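Local coordinates for protein restriction endonuclease (Mycobacterium sp., PDB 4F0Q) that cleaves DNA that carries methylated cytosine, acting as a tetrameric modification-dependent restriction endonuclease, at residues R79-P91 / E148-A161. Sequence-based numbering, arbitrary orientation.
Sequences RSRRALIAIRSSP and EERLLAPPLFLFRA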
# COMPACT_ATOMS: atom_id res chain seq x y z
N ARG A 79 -21.13 5.88 -41.66
CA ARG A 79 -22.05 5.01 -40.94
C ARG A 79 -22.93 5.83 -39.99
O ARG A 79 -22.69 7.02 -39.78
CB ARG A 79 -21.29 3.94 -40.15
CG ARG A 79 -20.22 4.49 -39.22
CD ARG A 79 -18.86 3.89 -39.55
NE ARG A 79 -17.97 3.86 -38.40
CZ ARG A 79 -16.97 4.72 -38.20
NH1 ARG A 79 -16.73 5.68 -39.09
NH2 ARG A 79 -16.21 4.62 -37.12
N SER A 80 -23.93 5.18 -39.42
CA SER A 80 -24.82 5.83 -38.46
C SER A 80 -24.13 5.93 -37.11
O SER A 80 -23.29 5.10 -36.77
CB SER A 80 -26.13 5.04 -38.34
OG SER A 80 -27.06 5.73 -37.53
N ARG A 81 -24.49 6.95 -36.33
CA ARG A 81 -23.84 7.18 -35.04
C ARG A 81 -24.71 7.96 -34.06
O ARG A 81 -25.51 8.80 -34.45
CB ARG A 81 -22.52 7.92 -35.25
CG ARG A 81 -22.69 9.36 -35.71
CD ARG A 81 -21.36 10.10 -35.77
NE ARG A 81 -21.54 11.50 -36.16
CZ ARG A 81 -21.57 11.92 -37.42
NH1 ARG A 81 -21.44 11.06 -38.41
NH2 ARG A 81 -21.73 13.21 -37.68
N ARG A 82 -24.54 7.66 -32.78
CA ARG A 82 -25.20 8.42 -31.72
C ARG A 82 -24.32 9.62 -31.36
O ARG A 82 -23.17 9.45 -30.96
CB ARG A 82 -25.42 7.54 -30.49
CG ARG A 82 -26.38 8.13 -29.47
CD ARG A 82 -27.83 7.96 -29.91
NE ARG A 82 -28.19 6.56 -30.08
CZ ARG A 82 -29.42 6.13 -30.33
NH1 ARG A 82 -30.42 6.99 -30.42
NH2 ARG A 82 -29.66 4.83 -30.47
N ALA A 83 -24.87 10.82 -31.52
CA ALA A 83 -24.11 12.05 -31.31
C ALA A 83 -23.58 12.19 -29.89
O ALA A 83 -22.38 12.40 -29.69
CB ALA A 83 -24.97 13.26 -31.67
N LEU A 84 -24.47 12.07 -28.91
CA LEU A 84 -24.07 12.20 -27.51
C LEU A 84 -25.16 11.67 -26.58
O LEU A 84 -26.27 11.37 -27.01
CB LEU A 84 -23.78 13.66 -27.16
CG LEU A 84 -24.97 14.58 -26.82
CD1 LEU A 84 -24.47 15.89 -26.24
CD2 LEU A 84 -25.85 14.83 -28.03
N ILE A 85 -24.82 11.55 -25.30
CA ILE A 85 -25.79 11.22 -24.27
C ILE A 85 -25.78 12.31 -23.20
O ILE A 85 -24.78 12.52 -22.53
CB ILE A 85 -25.52 9.85 -23.63
CG1 ILE A 85 -25.76 8.73 -24.65
CG2 ILE A 85 -26.42 9.65 -22.42
CD1 ILE A 85 -25.58 7.35 -24.09
N ALA A 86 -26.91 13.00 -23.06
CA ALA A 86 -27.04 14.08 -22.09
C ALA A 86 -27.66 13.57 -20.80
O ALA A 86 -28.80 13.10 -20.79
CB ALA A 86 -27.86 15.21 -22.67
N ILE A 87 -26.91 13.67 -19.71
CA ILE A 87 -27.37 13.16 -18.42
C ILE A 87 -27.66 14.29 -17.43
O ILE A 87 -26.82 15.15 -17.19
CB ILE A 87 -26.35 12.18 -17.81
CG1 ILE A 87 -26.35 10.87 -18.59
CG2 ILE A 87 -26.66 11.92 -16.34
CD1 ILE A 87 -25.30 9.88 -18.13
N ARG A 88 -28.87 14.28 -16.87
CA ARG A 88 -29.28 15.27 -15.88
C ARG A 88 -29.47 14.60 -14.53
O ARG A 88 -30.43 13.86 -14.32
CB ARG A 88 -30.56 15.97 -16.32
CG ARG A 88 -31.12 16.94 -15.31
CD ARG A 88 -32.35 17.65 -15.86
NE ARG A 88 -33.03 18.45 -14.84
CZ ARG A 88 -34.11 19.18 -15.08
NH1 ARG A 88 -34.64 19.22 -16.29
NH2 ARG A 88 -34.67 19.88 -14.09
N SER A 89 -28.56 14.88 -13.60
CA SER A 89 -28.60 14.27 -12.28
C SER A 89 -29.27 15.19 -11.27
O SER A 89 -29.16 16.41 -11.37
CB SER A 89 -27.19 13.90 -11.81
OG SER A 89 -27.22 13.22 -10.57
N SER A 90 -29.96 14.59 -10.31
CA SER A 90 -30.64 15.35 -9.27
C SER A 90 -30.98 14.42 -8.11
O SER A 90 -31.27 13.24 -8.32
CB SER A 90 -31.92 15.98 -9.83
OG SER A 90 -32.82 14.98 -10.30
N PRO A 91 -30.95 14.95 -6.87
CA PRO A 91 -30.60 16.34 -6.57
C PRO A 91 -29.19 16.53 -6.01
O PRO A 91 -28.73 17.67 -5.92
CB PRO A 91 -31.60 16.71 -5.48
CG PRO A 91 -31.78 15.42 -4.73
CD PRO A 91 -31.58 14.29 -5.72
N GLU A 148 -11.77 2.80 -34.74
CA GLU A 148 -12.92 3.02 -35.60
C GLU A 148 -14.23 2.90 -34.81
O GLU A 148 -15.19 3.62 -35.08
CB GLU A 148 -12.92 2.02 -36.75
CG GLU A 148 -13.78 2.43 -37.93
CD GLU A 148 -13.22 3.63 -38.67
OE1 GLU A 148 -11.98 3.75 -38.75
OE2 GLU A 148 -14.02 4.45 -39.16
N GLU A 149 -14.26 1.99 -33.84
CA GLU A 149 -15.44 1.82 -33.00
C GLU A 149 -15.56 2.94 -31.98
O GLU A 149 -16.66 3.41 -31.69
CB GLU A 149 -15.40 0.46 -32.29
CG GLU A 149 -15.56 -0.73 -33.22
CD GLU A 149 -15.62 -2.05 -32.48
OE1 GLU A 149 -15.47 -2.05 -31.24
OE2 GLU A 149 -15.83 -3.09 -33.13
N ARG A 150 -14.42 3.38 -31.45
CA ARG A 150 -14.40 4.44 -30.45
C ARG A 150 -14.75 5.80 -31.04
O ARG A 150 -15.16 6.71 -30.33
CB ARG A 150 -13.04 4.49 -29.75
CG ARG A 150 -12.74 3.25 -28.92
CD ARG A 150 -11.45 3.40 -28.12
NE ARG A 150 -10.27 3.42 -28.96
CZ ARG A 150 -9.60 2.34 -29.35
NH1 ARG A 150 -10.02 1.14 -28.97
NH2 ARG A 150 -8.53 2.45 -30.11
N LEU A 151 -14.59 5.93 -32.36
CA LEU A 151 -14.97 7.15 -33.06
C LEU A 151 -16.48 7.36 -33.00
O LEU A 151 -16.96 8.49 -33.05
CB LEU A 151 -14.52 7.08 -34.53
CG LEU A 151 -13.06 7.39 -34.84
CD1 LEU A 151 -12.71 6.96 -36.25
CD2 LEU A 151 -12.79 8.87 -34.65
N LEU A 152 -17.22 6.26 -32.87
CA LEU A 152 -18.68 6.29 -32.86
C LEU A 152 -19.24 6.51 -31.47
O LEU A 152 -20.41 6.88 -31.32
CB LEU A 152 -19.23 4.99 -33.43
CG LEU A 152 -18.82 4.64 -34.86
CD1 LEU A 152 -19.32 3.25 -35.23
CD2 LEU A 152 -19.37 5.68 -35.83
N ALA A 153 -18.41 6.28 -30.45
CA ALA A 153 -18.85 6.38 -29.06
C ALA A 153 -19.37 7.77 -28.70
O ALA A 153 -18.65 8.76 -28.82
CB ALA A 153 -17.71 5.99 -28.12
N PRO A 154 -20.64 7.84 -28.25
CA PRO A 154 -21.27 9.10 -27.85
C PRO A 154 -20.76 9.60 -26.50
O PRO A 154 -20.87 8.89 -25.50
CB PRO A 154 -22.75 8.72 -27.76
CG PRO A 154 -22.75 7.27 -27.45
CD PRO A 154 -21.56 6.69 -28.16
N PRO A 155 -20.20 10.81 -26.48
CA PRO A 155 -19.71 11.44 -25.24
C PRO A 155 -20.83 11.61 -24.22
O PRO A 155 -21.95 11.95 -24.58
CB PRO A 155 -19.23 12.81 -25.72
CG PRO A 155 -18.92 12.63 -27.16
CD PRO A 155 -19.93 11.64 -27.66
N LEU A 156 -20.51 11.38 -22.95
CA LEU A 156 -21.48 11.57 -21.88
C LEU A 156 -21.34 12.94 -21.23
O LEU A 156 -20.54 13.13 -20.31
CB LEU A 156 -21.37 10.46 -20.82
CG LEU A 156 -22.28 9.24 -21.00
CD1 LEU A 156 -21.95 8.48 -22.28
CD2 LEU A 156 -22.18 8.32 -19.79
N PHE A 157 -22.13 13.89 -21.72
CA PHE A 157 -22.14 15.24 -21.16
C PHE A 157 -22.96 15.28 -19.88
O PHE A 157 -24.18 15.11 -19.90
CB PHE A 157 -22.71 16.23 -22.18
CG PHE A 157 -21.71 16.71 -23.19
CD1 PHE A 157 -21.06 15.81 -24.02
CD2 PHE A 157 -21.42 18.06 -23.32
CE1 PHE A 157 -20.13 16.25 -24.95
CE2 PHE A 157 -20.50 18.50 -24.24
CZ PHE A 157 -19.85 17.59 -25.06
N LEU A 158 -22.28 15.49 -18.76
CA LEU A 158 -22.93 15.46 -17.46
C LEU A 158 -23.50 16.81 -17.07
O LEU A 158 -22.87 17.85 -17.26
CB LEU A 158 -21.95 14.96 -16.39
CG LEU A 158 -21.31 13.60 -16.67
CD1 LEU A 158 -20.33 13.22 -15.58
CD2 LEU A 158 -22.38 12.53 -16.84
N PHE A 159 -24.70 16.79 -16.51
CA PHE A 159 -25.33 17.99 -15.97
C PHE A 159 -25.98 17.66 -14.64
O PHE A 159 -26.41 16.53 -14.41
CB PHE A 159 -26.39 18.53 -16.94
CG PHE A 159 -25.83 18.98 -18.26
CD1 PHE A 159 -25.37 20.28 -18.42
CD2 PHE A 159 -25.78 18.12 -19.34
CE1 PHE A 159 -24.86 20.70 -19.63
CE2 PHE A 159 -25.27 18.54 -20.55
CZ PHE A 159 -24.81 19.83 -20.70
N ARG A 160 -26.05 18.65 -13.74
CA ARG A 160 -26.76 18.44 -12.48
C ARG A 160 -27.59 19.65 -12.05
O ARG A 160 -27.11 20.78 -12.07
CB ARG A 160 -25.80 18.01 -11.36
CG ARG A 160 -24.68 19.00 -11.07
CD ARG A 160 -23.77 18.46 -9.98
NE ARG A 160 -22.57 19.29 -9.80
CZ ARG A 160 -21.60 19.01 -8.94
NH1 ARG A 160 -21.68 17.94 -8.16
NH2 ARG A 160 -20.55 19.82 -8.84
N ALA A 161 -28.84 19.40 -11.68
CA ALA A 161 -29.74 20.46 -11.24
C ALA A 161 -29.23 21.10 -9.95
O ALA A 161 -29.25 20.47 -8.89
CB ALA A 161 -31.14 19.92 -11.05
O HOH W 1 -22.92 5.67 -31.78
O HOH W 2 -24.01 12.40 -19.93
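Ile87 packs its CD1 against CD2 of both Leu156 and Leu158 on the neighbouring strand. Its CD1 lies 3.9 Å from CD2 of Leu156. Leu158 extends alongside it, its CD2 4.1 Å from both CB and CD1 of Ile87. The CG1 branch of Ile87 is turned beside its backbone N (chi1 -71°); with the extended chi2, this carries CD1 to both leucines. Ile85 joins this apolar face, with its CB against Leu156 CD1. On the face that carries Phe157, Leu84, just before the strand, crosses the ring at about a right angle and sets its CD1 over it, 4.1 Å from Phe157 CD1. Ile224 of helix 222-227 touches both side chains.

Between the faces, strands 85-89 and 156-161 form a parallel ladder. The bond from Ile85 N to Pro155 O is nearly straight (178°), whereas Phe157 N to Ile85 O is weak. Water 2 donates to Ile85 O and, weakly, to Phe157 O. Ala161 N closes the ladder on Ser89 O.

Before Pro154 direct backbone pairing gives way to a bridge: water 1 accepts from Arg82 N and donates to Leu152 O. At this end Arg79 NH1 makes a salt bridge to Glu148 OE2 at 3.0 Å. Leu152 CD2 covers the opposite guanidinium face, 3.4 Å from Arg79 NE.

Strand 67-69 flanks 85-89, and strand 175-193 flanks 156-166. The contact is thus an interior parallel pair of a mixed sheet; both segments fall in the AspBHI N-terminal family, consistent with a PUA-like fold.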